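Local coordinates for protein precorrin-6y methyltransferase/putative decarboxylase (Methanothermobacter thermautotrophicus, PDB 1L3B) that probably methylates cobalt-precorrin-6B at C-15 with S-adenosyl-L-methionine and then decarboxylates it at C-12 to give cobalt-precorrin-7 on the anaerobic route to adenosylcobalamin, at residues V38-G43 against Y59-N64. Sequence-based numbering, arbitrary orientation.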
loop_
_atom_site.group_PDB
_atom_site.type_symbol
_atom_site.label_atom_id
_atom_site.label_comp_id
_atom_site.label_asym_id
_atom_site.label_seq_id
_atom_site.Cartn_x
_atom_site.Cartn_y
_atom_site.Cartn_z
ATOM N N VAL A 38 25.906 9.282 -12.300
ATOM C CA VAL A 38 25.377 10.630 -12.352
ATOM C C VAL A 38 24.024 10.598 -11.664
ATOM O O VAL A 38 23.228 9.666 -11.858
ATOM C CB VAL A 38 25.163 11.155 -13.775
ATOM C CG1 VAL A 38 24.269 10.221 -14.574
ATOM C CG2 VAL A 38 24.525 12.532 -13.702
ATOM N N ASP A 39 23.777 11.600 -10.831
ATOM C CA ASP A 39 22.512 11.688 -10.115
ATOM C C ASP A 39 21.817 13.016 -10.405
ATOM O O ASP A 39 22.087 14.025 -9.755
ATOM C CB ASP A 39 22.694 11.528 -8.598
ATOM C CG ASP A 39 21.385 11.666 -7.853
ATOM O OD1 ASP A 39 20.345 11.251 -8.422
ATOM O OD2 ASP A 39 21.381 12.174 -6.703
ATOM N N VAL A 40 20.914 12.992 -11.380
ATOM C CA VAL A 40 20.152 14.164 -11.791
ATOM C C VAL A 40 19.110 14.527 -10.737
ATOM O O VAL A 40 18.216 13.740 -10.443
ATOM C CB VAL A 40 19.422 13.893 -13.155
ATOM C CG1 VAL A 40 18.344 14.936 -13.410
ATOM C CG2 VAL A 40 20.429 13.902 -14.281
ATOM N N GLY A 41 19.220 15.725 -10.176
ATOM C CA GLY A 41 18.270 16.147 -9.171
ATOM C C GLY A 41 18.641 15.586 -7.819
ATOM O O GLY A 41 17.784 15.046 -7.123
ATOM N N CYS A 42 19.898 15.743 -7.423
ATOM C CA CYS A 42 20.344 15.227 -6.146
ATOM C C CYS A 42 19.568 15.697 -4.929
ATOM O O CYS A 42 19.668 15.090 -3.864
ATOM C CB CYS A 42 21.844 15.518 -5.962
ATOM S SG CYS A 42 22.316 17.242 -6.175
ATOM N N GLY A 43 18.783 16.756 -5.083
ATOM C CA GLY A 43 18.018 17.259 -3.952
ATOM C C GLY A 43 18.763 17.387 -2.623
ATOM O O GLY A 43 19.788 18.067 -2.538
ATOM N N TYR A 59 28.484 12.423 -10.359
ATOM C CA TYR A 59 28.181 13.767 -10.810
ATOM C C TYR A 59 26.756 14.018 -10.353
ATOM O O TYR A 59 25.821 13.398 -10.845
ATOM C CB TYR A 59 28.294 13.907 -12.326
ATOM C CG TYR A 59 29.677 13.621 -12.853
ATOM C CD1 TYR A 59 30.069 12.313 -13.131
ATOM C CD2 TYR A 59 30.611 14.648 -13.047
ATOM C CE1 TYR A 59 31.339 12.026 -13.593
ATOM C CE2 TYR A 59 31.893 14.365 -13.511
ATOM C CZ TYR A 59 32.246 13.049 -13.778
ATOM O OH TYR A 59 33.503 12.746 -14.241
ATOM N N ALA A 60 26.629 14.912 -9.375
ATOM C CA ALA A 60 25.358 15.306 -8.780
ATOM C C ALA A 60 24.897 16.630 -9.393
ATOM O O ALA A 60 25.531 17.662 -9.187
ATOM C CB ALA A 60 25.535 15.439 -7.282
ATOM N N ILE A 61 23.780 16.584 -10.120
ATOM C CA ILE A 61 23.196 17.745 -10.794
ATOM C C ILE A 61 21.908 18.266 -10.160
ATOM O O ILE A 61 21.150 17.495 -9.576
ATOM C CB ILE A 61 22.890 17.369 -12.234
ATOM C CG1 ILE A 61 24.172 16.852 -12.880
ATOM C CG2 ILE A 61 22.259 18.540 -12.982
ATOM C CD1 ILE A 61 23.977 16.332 -14.270
ATOM N N ASP A 62 21.652 19.571 -10.281
ATOM C CA ASP A 62 20.441 20.166 -9.711
ATOM C C ASP A 62 20.268 21.641 -10.081
ATOM O O ASP A 62 21.224 22.412 -10.079
ATOM C CB ASP A 62 20.439 20.001 -8.191
ATOM C CG ASP A 62 19.038 19.851 -7.624
ATOM O OD1 ASP A 62 18.268 20.832 -7.654
ATOM O OD2 ASP A 62 18.690 18.743 -7.153
ATOM N N ARG A 63 19.032 22.008 -10.408
ATOM C CA ARG A 63 18.670 23.373 -10.790
ATOM C C ARG A 63 18.661 24.285 -9.573
ATOM O O ARG A 63 18.981 25.463 -9.652
ATOM C CB ARG A 63 17.265 23.398 -11.399
ATOM C CG ARG A 63 17.007 22.309 -12.419
ATOM C CD ARG A 63 15.535 21.920 -12.502
ATOM N NE ARG A 63 14.790 22.676 -13.504
ATOM C CZ ARG A 63 14.459 23.957 -13.391
ATOM N NH1 ARG A 63 14.809 24.640 -12.311
ATOM N NH2 ARG A 63 13.774 24.553 -14.359
ATOM N N ASN A 64 18.299 23.736 -8.432
ATOM C CA ASN A 64 18.261 24.551 -7.250
ATOM C C ASN A 64 19.615 24.687 -6.579
ATOM O O ASN A 64 20.278 23.705 -6.292
ATOM C CB ASN A 64 17.213 23.997 -6.301
ATOM C CG ASN A 64 17.169 24.744 -5.011
ATOM O OD1 ASN A 64 17.587 25.898 -4.937
ATOM N ND2 ASN A 64 16.649 24.102 -3.977
#
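V38-V40 and Y59-D62 run as neighbouring parallel strands, their short axes 12° apart, and together show how a Rossmann-type methyltransferase builds its cofactor site at the carboxyl ends of its strands. Helix 46-52 completes the beta-alpha-beta unit. The ladder alternates: D39 N donates to Y59 O (2.7 Å), and D39 O accepts from I61 N (3.1 Å). Beyond V40 the first strand gives way to the glycine-rich loop, where I61 O receives two amides, G41 N at 2.7 Å and C42 N at 3.0 Å. The second comes in almost head-on to the carbonyl, whereas G41 N stands above its plane. Positive phi at G41 (82°) and G43 suits glycine and lets the chain bend here; G41, C42 and G43 are all assigned to the S-adenosyl-L-methionine site.

Side chains sort onto two faces. V38, V40 and I61 share one, which helix 91-95 covers through L95; with chi1 of V38 at 55°, its CG2 lies opposite the backbone N and meets I61 CD1 at 3.9 Å. On the other face A60 CB lies against CB and SG of C42, while D39 sends OD2 to T48 OG1 of helix 46-52. D62, another cofactor-binding residue, ends its strand with a carboxylate divided between two backbone amides, and with both oxygens held its rotation should be limited. OD1 of D62 closes an Asx turn, taking N64 N on its anti lone pair. OD2 of D62 reaches across to the glycine loop, where G43 N meets it nearly along the C-O axis at 2.9 Å.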